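PDB 6PTM: uncharacterized protein from Bacteroides ovatus CL02T12C04, which probably hydrolyses carrageenan chains from their ends, as an exo-acting glycoside hydrolase of family GH42. Local coordinates for residues A[49-52]-A[53-57]; A[132-135]-A[136-140]; A[312-315]-A[316-320]; A[365-368]-A[369-373]. One frame throughout, in Å; residues are numbered along the deposited sequence. Where two conformers were deposited one is given.

Contact 1: residues A[49-52]-A[53-57]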
loop_
_atom_site.group_PDB
_atom_site.type_symbol
_atom_site.label_atom_id
_atom_site.label_comp_id
_atom_site.label_asym_id
_atom_site.label_seq_id
_atom_site.Cartn_x
_atom_site.Cartn_y
_atom_site.Cartn_z
ATOM N N GLY A 49 -26.188 26.585 11.861
ATOM C CA GLY A 49 -27.403 26.016 12.478
ATOM C C GLY A 49 -27.311 24.506 12.704
ATOM O O GLY A 49 -27.512 24.074 13.837
ATOM N N LYS A 50 -27.022 23.718 11.670
ATOM C CA LYS A 50 -26.881 22.231 11.764
ATOM C C LYS A 50 -25.744 21.836 12.704
ATOM O O LYS A 50 -25.904 20.856 13.465
ATOM C CB LYS A 50 -26.635 21.647 10.377
ATOM C CG LYS A 50 -27.786 21.836 9.411
ATOM C CD LYS A 50 -29.008 21.087 9.856
ATOM C CE LYS A 50 -30.122 21.283 8.861
ATOM N NZ LYS A 50 -31.125 20.208 8.987
ATOM N N ILE A 51 -24.640 22.586 12.672
ATOM C CA ILE A 51 -23.483 22.330 13.560
ATOM C C ILE A 51 -23.935 22.492 15.011
ATOM O O ILE A 51 -23.623 21.597 15.861
ATOM C CB ILE A 51 -22.329 23.273 13.201
ATOM C CG1 ILE A 51 -21.742 22.910 11.838
ATOM C CG2 ILE A 51 -21.288 23.278 14.296
ATOM C CD1 ILE A 51 -20.633 23.852 11.377
ATOM N N ASN A 52 -24.603 23.607 15.324
ATOM C CA ASN A 52 -25.096 23.849 16.709
ATOM C C ASN A 52 -26.057 22.719 17.094
ATOM O O ASN A 52 -26.047 22.309 18.236
ATOM C CB ASN A 52 -25.761 25.222 16.850
ATOM C CG ASN A 52 -24.808 26.383 16.631
ATOM O OD1 ASN A 52 -23.587 26.259 16.780
ATOM N ND2 ASN A 52 -25.348 27.539 16.272
ATOM N N GLU A 53 -26.871 22.235 16.164
ATOM C CA GLU A 53 -27.885 21.189 16.446
ATOM C C GLU A 53 -27.135 19.900 16.813
ATOM O O GLU A 53 -27.415 19.328 17.898
ATOM C CB GLU A 53 -28.809 21.051 15.239
ATOM C CG GLU A 53 -30.110 20.306 15.521
ATOM C CD GLU A 53 -30.911 19.925 14.290
ATOM O OE1 GLU A 53 -30.843 20.654 13.305
ATOM O OE2 GLU A 53 -31.593 18.884 14.317
ATOM N N LEU A 54 -26.172 19.480 15.979
ATOM C CA LEU A 54 -25.364 18.268 16.269
ATOM C C LEU A 54 -24.635 18.421 17.598
ATOM O O LEU A 54 -24.617 17.442 18.346
ATOM C CB LEU A 54 -24.359 17.964 15.156
ATOM C CG LEU A 54 -23.580 16.671 15.404
ATOM C CD1 LEU A 54 -24.524 15.489 15.610
ATOM C CD2 LEU A 54 -22.599 16.395 14.274
ATOM N N ARG A 55 -24.076 19.602 17.899
ATOM C CA ARG A 55 -23.325 19.841 19.162
ATOM C C ARG A 55 -24.232 19.606 20.378
ATOM O O ARG A 55 -23.761 18.990 21.349
ATOM C CB ARG A 55 -22.738 21.257 19.242
ATOM C CG ARG A 55 -21.900 21.493 20.488
ATOM C CD ARG A 55 -21.400 22.923 20.604
ATOM N NE ARG A 55 -20.367 23.113 19.580
ATOM C CZ ARG A 55 -20.505 23.792 18.448
ATOM N NH1 ARG A 55 -21.623 24.446 18.185
ATOM N NH2 ARG A 55 -19.491 23.861 17.593
ATOM N N LYS A 56 -25.485 20.059 20.351
ATOM C CA LYS A 56 -26.404 19.809 21.493
ATOM C C LYS A 56 -26.798 18.324 21.521
ATOM O O LYS A 56 -26.921 17.772 22.606
ATOM C CB LYS A 56 -27.650 20.687 21.396
ATOM C CG LYS A 56 -27.362 22.149 21.105
ATOM C CD LYS A 56 -28.181 23.091 21.923
ATOM C CE LYS A 56 -29.665 22.878 21.735
ATOM N NZ LYS A 56 -30.200 23.778 20.690
ATOM N N LEU A 57 -27.017 17.690 20.374
ATOM C CA LEU A 57 -27.453 16.266 20.339
ATOM C C LEU A 57 -26.332 15.404 20.916
ATOM O O LEU A 57 -26.617 14.469 21.680
ATOM C CB LEU A 57 -27.786 15.853 18.903
ATOM C CG LEU A 57 -28.439 14.479 18.775
ATOM C CD1 LEU A 57 -29.814 14.481 19.430
ATOM C CD2 LEU A 57 -28.559 14.096 17.307
#

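Contact 2: residues A[132-135]-A[136-140]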
loop_
_atom_site.group_PDB
_atom_site.type_symbol
_atom_site.label_atom_id
_atom_site.label_comp_id
_atom_site.label_asym_id
_atom_site.label_seq_id
_atom_site.Cartn_x
_atom_site.Cartn_y
_atom_site.Cartn_z
ATOM N N ILE A 132 -26.777 13.775 12.651
ATOM C CA ILE A 132 -28.004 13.972 13.479
ATOM C C ILE A 132 -28.937 12.765 13.303
ATOM O O ILE A 132 -29.353 12.209 14.323
ATOM C CB ILE A 132 -28.680 15.321 13.161
ATOM C CG1 ILE A 132 -27.788 16.499 13.568
ATOM C CG2 ILE A 132 -30.056 15.382 13.809
ATOM C CD1 ILE A 132 -28.173 17.812 12.940
ATOM N N SER A 133 -29.218 12.333 12.074
ATOM C CA SER A 133 -30.091 11.156 11.809
ATOM C C SER A 133 -29.543 9.909 12.484
ATOM O O SER A 133 -30.326 9.163 13.102
ATOM C CB SER A 133 -30.218 10.916 10.368
ATOM O OG SER A 133 -30.900 12.014 9.842
ATOM N N GLU A 134 -28.253 9.663 12.322
ATOM C CA GLU A 134 -27.661 8.442 12.883
ATOM C C GLU A 134 -27.779 8.489 14.408
ATOM O O GLU A 134 -28.278 7.514 15.003
ATOM C CB GLU A 134 -26.199 8.233 12.485
ATOM C CG GLU A 134 -25.657 6.925 13.067
ATOM C CD GLU A 134 -24.291 6.483 12.578
ATOM O OE1 GLU A 134 -23.742 7.180 11.737
ATOM O OE2 GLU A 134 -23.756 5.463 13.103
ATOM N N LEU A 135 -27.301 9.553 15.043
ATOM C CA LEU A 135 -27.286 9.609 16.529
ATOM C C LEU A 135 -28.718 9.537 17.101
ATOM O O LEU A 135 -28.880 8.866 18.147
ATOM C CB LEU A 135 -26.545 10.874 16.961
ATOM C CG LEU A 135 -26.190 10.960 18.440
ATOM C CD1 LEU A 135 -25.478 9.710 18.940
ATOM C CD2 LEU A 135 -25.345 12.209 18.703
ATOM N N GLU A 136 -29.703 10.178 16.479
ATOM C CA GLU A 136 -31.110 10.106 16.963
ATOM C C GLU A 136 -31.589 8.648 16.910
ATOM O O GLU A 136 -32.233 8.232 17.875
ATOM C CB GLU A 136 -32.003 11.045 16.164
ATOM C CG GLU A 136 -31.669 12.510 16.393
ATOM C CD GLU A 136 -32.717 13.288 17.168
ATOM O OE1 GLU A 136 -33.323 12.695 18.102
ATOM O OE2 GLU A 136 -32.915 14.473 16.841
ATOM N N ALA A 137 -31.235 7.887 15.875
ATOM C CA ALA A 137 -31.562 6.452 15.771
ATOM C C ALA A 137 -30.844 5.668 16.870
ATOM O O ALA A 137 -31.449 4.726 17.424
ATOM C CB ALA A 137 -31.207 5.946 14.387
ATOM N N VAL A 138 -29.566 5.969 17.102
ATOM C CA VAL A 138 -28.790 5.306 18.176
ATOM C C VAL A 138 -29.455 5.625 19.529
ATOM O O VAL A 138 -29.624 4.698 20.328
ATOM C CB VAL A 138 -27.313 5.705 18.158
ATOM C CG1 VAL A 138 -26.616 5.200 19.404
ATOM C CG2 VAL A 138 -26.606 5.201 16.896
ATOM N N MET A 139 -29.846 6.865 19.774
ATOM C CA MET A 139 -30.440 7.240 21.083
ATOM C C MET A 139 -31.776 6.519 21.270
ATOM O O MET A 139 -32.078 6.184 22.392
ATOM C CB MET A 139 -30.610 8.750 21.207
ATOM C CG MET A 139 -29.279 9.452 21.230
ATOM S SD MET A 139 -29.456 11.175 20.805
ATOM C CE MET A 139 -30.159 11.747 22.355
ATOM N N ARG A 140 -32.497 6.200 20.203
ATOM C CA ARG A 140 -33.819 5.525 20.278
ATOM C C ARG A 140 -33.699 4.012 20.253
ATOM O O ARG A 140 -34.721 3.387 20.117
ATOM C CB ARG A 140 -34.690 5.936 19.095
ATOM C CG ARG A 140 -35.090 7.399 19.184
ATOM C CD ARG A 140 -35.855 7.921 17.978
ATOM N NE ARG A 140 -35.718 9.363 18.112
ATOM C CZ ARG A 140 -36.540 10.151 18.816
ATOM N NH1 ARG A 140 -37.612 9.648 19.411
ATOM N NH2 ARG A 140 -36.299 11.449 18.899
#

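Contact 3: residues A[312-315]-A[316-320]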
loop_
_atom_site.group_PDB
_atom_site.type_symbol
_atom_site.label_atom_id
_atom_site.label_comp_id
_atom_site.label_asym_id
_atom_site.label_seq_id
_atom_site.Cartn_x
_atom_site.Cartn_y
_atom_site.Cartn_z
ATOM N N ALA A 312 29.289 2.351 -9.065
ATOM C CA ALA A 312 28.200 1.354 -9.196
ATOM C C ALA A 312 28.616 0.289 -10.212
ATOM O O ALA A 312 28.355 -0.884 -9.961
ATOM C CB ALA A 312 26.881 2.017 -9.588
ATOM N N TYR A 313 29.211 0.674 -11.342
ATOM C CA TYR A 313 29.645 -0.293 -12.374
ATOM C C TYR A 313 30.734 -1.209 -11.797
ATOM O O TYR A 313 30.746 -2.430 -12.114
ATOM C CB TYR A 313 30.084 0.410 -13.659
ATOM C CG TYR A 313 29.897 -0.493 -14.844
ATOM C CD1 TYR A 313 28.669 -0.578 -15.481
ATOM C CD2 TYR A 313 30.883 -1.407 -15.214
ATOM C CE1 TYR A 313 28.462 -1.468 -16.522
ATOM C CE2 TYR A 313 30.689 -2.309 -16.249
ATOM C CZ TYR A 313 29.482 -2.324 -16.925
ATOM O OH TYR A 313 29.266 -3.242 -17.914
ATOM N N GLU A 314 31.640 -0.660 -10.973
ATOM C CA GLU A 314 32.635 -1.504 -10.258
ATOM C C GLU A 314 31.904 -2.517 -9.353
ATOM O O GLU A 314 32.307 -3.696 -9.317
ATOM C CB GLU A 314 33.662 -0.606 -9.550
ATOM C CG GLU A 314 34.754 -1.385 -8.824
ATOM C CD GLU A 314 35.587 -2.337 -9.677
ATOM O OE1 GLU A 314 35.718 -2.129 -10.928
ATOM O OE2 GLU A 314 36.062 -3.314 -9.099
ATOM N N GLU A 315 30.812 -2.120 -8.684
ATOM C CA GLU A 315 30.018 -3.087 -7.883
ATOM C C GLU A 315 29.384 -4.118 -8.826
ATOM O O GLU A 315 29.415 -5.338 -8.522
ATOM C CB GLU A 315 28.997 -2.356 -7.004
ATOM C CG GLU A 315 29.657 -1.547 -5.908
ATOM C CD GLU A 315 30.585 -2.338 -5.011
ATOM O OE1 GLU A 315 30.128 -3.315 -4.420
ATOM O OE2 GLU A 315 31.789 -2.023 -4.989
ATOM N N PHE A 316 28.909 -3.678 -9.982
ATOM C CA PHE A 316 28.363 -4.592 -11.017
ATOM C C PHE A 316 29.376 -5.701 -11.377
ATOM O O PHE A 316 28.975 -6.872 -11.488
ATOM C CB PHE A 316 27.900 -3.797 -12.245
ATOM C CG PHE A 316 27.159 -4.579 -13.301
ATOM C CD1 PHE A 316 26.281 -5.603 -12.987
ATOM C CD2 PHE A 316 27.308 -4.240 -14.637
ATOM C CE1 PHE A 316 25.601 -6.292 -13.989
ATOM C CE2 PHE A 316 26.590 -4.893 -15.634
ATOM C CZ PHE A 316 25.733 -5.921 -15.301
ATOM N N ARG A 317 30.639 -5.358 -11.616
ATOM C CA ARG A 317 31.696 -6.360 -11.977
ATOM C C ARG A 317 31.811 -7.382 -10.835
ATOM O O ARG A 317 31.897 -8.595 -11.114
ATOM C CB ARG A 317 33.039 -5.667 -12.231
ATOM C CG ARG A 317 33.061 -4.680 -13.397
ATOM C CD ARG A 317 34.435 -4.022 -13.508
ATOM N NE ARG A 317 34.458 -3.122 -14.634
ATOM C CZ ARG A 317 34.573 -1.802 -14.533
ATOM N NH1 ARG A 317 34.726 -1.239 -13.350
ATOM N NH2 ARG A 317 34.490 -1.035 -15.602
ATOM N N LYS A 318 31.752 -6.925 -9.576
ATOM C CA LYS A 318 31.759 -7.820 -8.392
ATOM C C LYS A 318 30.523 -8.720 -8.384
ATOM O O LYS A 318 30.649 -9.943 -8.164
ATOM C CB LYS A 318 31.877 -6.968 -7.135
ATOM C CG LYS A 318 33.263 -6.371 -6.950
ATOM C CD LYS A 318 33.360 -5.346 -5.807
ATOM C CE LYS A 318 34.713 -4.678 -5.735
ATOM N NZ LYS A 318 34.757 -3.744 -4.590
ATOM N N TRP A 319 29.346 -8.164 -8.614
ATOM C CA TRP A 319 28.084 -8.953 -8.668
ATOM C C TRP A 319 28.194 -9.990 -9.807
ATOM O O TRP A 319 27.811 -11.152 -9.599
ATOM C CB TRP A 319 26.911 -7.988 -8.890
ATOM C CG TRP A 319 25.572 -8.651 -8.925
ATOM C CD1 TRP A 319 24.676 -8.695 -7.900
ATOM C CD2 TRP A 319 24.960 -9.310 -10.040
ATOM N NE1 TRP A 319 23.557 -9.357 -8.290
ATOM C CE2 TRP A 319 23.703 -9.760 -9.592
ATOM C CE3 TRP A 319 25.336 -9.568 -11.366
ATOM C CZ2 TRP A 319 22.842 -10.479 -10.415
ATOM C CZ3 TRP A 319 24.478 -10.275 -12.177
ATOM C CH2 TRP A 319 23.248 -10.711 -11.713
ATOM N N LEU A 320 28.728 -9.600 -10.966
ATOM C CA LEU A 320 28.839 -10.515 -12.147
ATOM C C LEU A 320 29.789 -11.685 -11.802
ATOM O O LEU A 320 29.523 -12.860 -12.177
ATOM C CB LEU A 320 29.324 -9.726 -13.363
ATOM C CG LEU A 320 28.301 -8.757 -13.952
ATOM C CD1 LEU A 320 28.976 -7.698 -14.819
ATOM C CD2 LEU A 320 27.218 -9.521 -14.685
#

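Contact 4: residues A[365-368]-A[369-373]. With EDO (1,2-ethanediol), chain C.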
loop_
_atom_site.group_PDB
_atom_site.type_symbol
_atom_site.label_atom_id
_atom_site.label_comp_id
_atom_site.label_asym_id
_atom_site.label_seq_id
_atom_site.Cartn_x
_atom_site.Cartn_y
_atom_site.Cartn_z
ATOM N N ALA A 365 19.050 -7.178 -12.546
ATOM C CA ALA A 365 19.174 -8.052 -11.363
ATOM C C ALA A 365 20.175 -7.413 -10.391
ATOM O O ALA A 365 19.861 -7.306 -9.194
ATOM C CB ALA A 365 19.603 -9.434 -11.805
ATOM N N PHE A 366 21.308 -6.939 -10.924
ATOM C CA PHE A 366 22.337 -6.219 -10.149
ATOM C C PHE A 366 21.690 -4.957 -9.557
ATOM O O PHE A 366 21.911 -4.675 -8.368
ATOM C CB PHE A 366 23.576 -5.892 -10.988
ATOM C CG PHE A 366 24.373 -4.758 -10.383
ATOM C CD1 PHE A 366 25.071 -4.946 -9.203
ATOM C CD2 PHE A 366 24.374 -3.493 -10.937
ATOM C CE1 PHE A 366 25.755 -3.901 -8.606
ATOM C CE2 PHE A 366 25.074 -2.446 -10.348
ATOM C CZ PHE A 366 25.773 -2.657 -9.183
ATOM N N ASN A 367 20.929 -4.200 -10.362
ATOM C CA ASN A 367 20.392 -2.907 -9.892
ATOM C C ASN A 367 19.497 -3.189 -8.658
ATOM O O ASN A 367 19.577 -2.451 -7.648
ATOM C CB ASN A 367 19.656 -2.169 -11.017
ATOM C CG ASN A 367 19.411 -0.695 -10.728
ATOM O OD1 ASN A 367 20.236 -0.055 -10.086
ATOM N ND2 ASN A 367 18.302 -0.149 -11.209
ATOM N N MET A 368 18.672 -4.230 -8.717
ATOM C CA MET A 368 17.844 -4.634 -7.565
ATOM C C MET A 368 18.712 -4.983 -6.355
ATOM O O MET A 368 18.444 -4.425 -5.266
ATOM C CB MET A 368 16.974 -5.825 -7.917
ATOM C CG MET A 368 15.728 -5.446 -8.707
ATOM S SD MET A 368 14.870 -7.008 -9.000
ATOM C CE MET A 368 13.550 -6.453 -10.077
ATOM N N ASP A 369 19.702 -5.854 -6.550
ATOM C CA ASP A 369 20.577 -6.361 -5.465
ATOM C C ASP A 369 21.354 -5.199 -4.842
ATOM O O ASP A 369 21.454 -5.195 -3.626
ATOM C CB ASP A 369 21.441 -7.535 -5.938
ATOM C CG ASP A 369 20.617 -8.786 -6.236
ATOM O OD1 ASP A 369 19.390 -8.758 -5.968
ATOM O OD2 ASP A 369 21.195 -9.784 -6.724
ATOM N N ARG A 370 21.856 -4.232 -5.604
ATOM C CA ARG A 370 22.672 -3.167 -4.972
ATOM C C ARG A 370 21.741 -2.200 -4.246
ATOM O O ARG A 370 22.180 -1.530 -3.299
ATOM C CB ARG A 370 23.552 -2.408 -5.967
ATOM C CG ARG A 370 22.785 -1.670 -7.052
ATOM C CD ARG A 370 23.269 -0.268 -7.208
ATOM N NE ARG A 370 22.486 0.421 -8.228
ATOM C CZ ARG A 370 22.692 1.682 -8.603
ATOM N NH1 ARG A 370 21.916 2.211 -9.536
ATOM N NH2 ARG A 370 23.691 2.389 -8.083
ATOM N N VAL A 371 20.505 -2.074 -4.723
ATOM C CA VAL A 371 19.541 -1.191 -4.021
ATOM C C VAL A 371 19.148 -1.863 -2.711
ATOM O O VAL A 371 19.129 -1.187 -1.684
ATOM C CB VAL A 371 18.330 -0.846 -4.913
ATOM C CG1 VAL A 371 17.205 -0.238 -4.093
ATOM C CG2 VAL A 371 18.768 0.078 -6.047
ATOM N N THR A 372 18.822 -3.166 -2.753
ATOM C CA THR A 372 18.548 -3.942 -1.522
ATOM C C THR A 372 19.714 -3.754 -0.526
ATOM O O THR A 372 19.454 -3.488 0.689
ATOM C CB THR A 372 18.285 -5.412 -1.868
ATOM O OG1 THR A 372 17.162 -5.538 -2.748
ATOM C CG2 THR A 372 18.118 -6.237 -0.622
ATOM N N GLU A 373 20.951 -3.912 -0.987
ATOM C CA GLU A 373 22.163 -3.776 -0.114
ATOM C C GLU A 373 22.218 -2.359 0.499
ATOM O O GLU A 373 22.532 -2.208 1.710
ATOM C CB GLU A 373 23.417 -4.150 -0.903
ATOM C CG GLU A 373 24.693 -4.124 -0.062
ATOM C CD GLU A 373 25.283 -2.753 0.216
ATOM O OE1 GLU A 373 25.217 -1.872 -0.674
ATOM O OE2 GLU A 373 25.824 -2.571 1.331
HETATM C C1 EDO C . 17.766 -10.000 -8.671
HETATM O O1 EDO C . 17.796 -10.499 -7.366
HETATM C C2 EDO C . 17.260 -11.055 -9.603
HETATM O O2 EDO C . 18.172 -12.105 -9.842
#

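Contact 1: residues A[49-52]-A[53-57]
N52 meets R55, and E53 runs beside K50, along consecutive alpha-helical turns of helix 44-63, where four successive i to i+4 backbone bonds join 49-52 to 53-57. N52 and R55 lie side by side and point the same way, three residues apart. The amide oxygen N52 OD1 stands 3.0 Å from R55 NH1, at the edge of the guanidinium and near its plane, but the N-H points well off the oxygen and the bond is weak. The amide and guanidinium planes are turned 52° apart. The R55 chain leaves with CG opposite its own N (chi1 -177°) and bends at chi3, which folds the guanidinium back over the preceding turn; there NH2 lies 3.8 Å from the I51 methyl CG2. The stronger partner of that guanidinium is E79 on helix 69-90, a salt bridge through NH2, and I51 packs against L75, A78 and M82 of the same helix. On the E53 side, carboxylate OE1 touches K50 CD at 3.9 Å. The K50 ammonium stays beyond salt-bridge range of OE1 and is hydrogen-bonded instead to N129 of helix 109-139, against which L54 also packs. One helix thus presents separate strips of side chains to two neighbours. Of the four backbone bonds, the straightest is L54 N to K50 O, 2.9 Å long with 171° at the hydrogen.

Contact 2: residues A[132-135]-A[136-140]
L135 and M139 meet one turn apart on the last turns of helix 109-139, with the thioether SD of M139 4.0 Å from L135 CG. The two side chains slant across each other rather than running parallel. M139 keeps its CG beside its own backbone N (chi1 -66°), which lays the start of the chain over the previous turn: CG is 3.2 Å from L135 O, the same carbonyl that accepts M139 N at 2.8 Å. L135 also reaches V138 through CD1, a looser apolar touch. Beside this pair, I132 and E136 point the same way; in one of the two conformers of E136, its CG lies 4.2 Å from methyl CG2 of I132, and a long, weak and doubtful salt bridge runs to R140, just beyond the helix. Further out, L57 of helix 44-63 rests on L135, E136 and M139, while M139 also touches I66, so the apolar side of these turns packs into a helix-helix interface. An alanine in place of M139 would probably leave L135 CG and the L57 methyls without the sulfur they pack on, and thin the contact with I66. Another side of the helix is polar: E134 is salt-bridged to K70, and S133 OG is hydrogen-bonded to the backbone oxygen of N129. V138 N donates to E134 O at 2.9 Å, and V138 CG2 lies 3.4 Å from that same oxygen.

Contact 3: residues A[312-315]-A[316-320]
Helix 310-324, within the beta-galactosidase family region, carries an edge-to-face aromatic pair on consecutive turns: the rim of F316 is directed at the face of Y313. The ring centroids are 5.2 Å apart and the planes stand at 82°, with F316 CD2 3.5 Å from Y313 CE1 and displaced toward the rim of the tyrosine. The three-residue spacing puts both rings on one flank, and in each CG is opposite the backbone N. L320 CD1 lies over the centre of a face of F316, and F366 and F363 of helix 358-385 add further ring contacts. R317 reaches back past Y313 in a chain extended from CG to NE, and Y313 CD2 sits over a face of its guanidinium, 3.6 Å from NH2. NH1 meanwhile forms a salt bridge with E314 OE1 at 2.8 Å, meeting it nearly in line with its C-O bond, and that oxygen lies 16° out of the guanidinium plane. NE is hydrogen-bonded to the backbone oxygen of V344. A leucine in place of R317 would probably leave the E314 carboxylate without its salt-bridge partner and the V344 carbonyl without this donor. On a different side, the K318 ammonium makes a weak salt bridge with E315 OE2 at 3.5 Å. The contact therefore joins two kinds of chemistry on one helix: a ring pair whose F316 joins the aromatic cluster of helix 358-385, and an arginine whose flat group is held by a carboxylate, a ring and a carbonyl, which probably restricts its rotation.

Contact 4: residues A[365-368]-A[369-373]
N367 OD1 is gripped by two nitrogens of R370, NE at 3.0 Å and NH1 at 2.9 Å. The approach is side-on, and the oxygen lies only 2° out of the guanidinium plane. NE comes in the carbonyl plane of the amide, whereas NH1 is tilted 18° from it. To reach back to a residue one turn earlier, R370 places CG in the crowded position between its own N and carbonyl carbon (chi1 62°) and then bends at chi2. This route carries the aliphatic part of the arginine over F366: CG lies 4.1 Å from the ring centroid, a CH-pi contact over the face, and CB is 3.7 Å from CE1. The remaining nitrogen NH2 is hydrogen-bonded to N259, and N367 ND2 to the backbone oxygen of W296, so both buried polar groups are tied to neighbouring segments as well as to each other. Elsewhere on the helix, D369 N donates to A365 O at 3.0 Å. The D369 carboxylate accepts a hydrogen bond from O1 of 1,2-ethanediol through OD1 at 2.7 Å, and its OD2 is hydrogen-bonded to W319 NE1 of helix 310-324. The diol, probably from the crystallisation liquor, is also hydrogen-bonded to K570 NZ. Backbone bonds continue the helix, among them T372 N to M368 O at 2.8 Å. The whole is an i to i+3 asparagine-arginine pairing on a buried turn of helix 358-385, in the part of the chain assigned to the beta-galactosidase family.

Overall arrangement
The four contacts follow one another along the chain and form two distant groups. Contacts 1 and 2 lie on helices 44-63 and 109-139, their centres about 13 Å apart, and touch by packing around L57. Contacts 3 and 4, on helices 310-324 and 358-385, have centres about 10 Å apart and meet through both ring packing and a polar link. Between contacts 1 and 3 the centres are about 67 Å apart, on opposite sides of the chain's centre. Nearest atoms of the two groups stay about 45 Å or more apart, so the helix pairs have no direct touch: one belongs to an N-terminal helical region, the other to the beta-galactosidase family region.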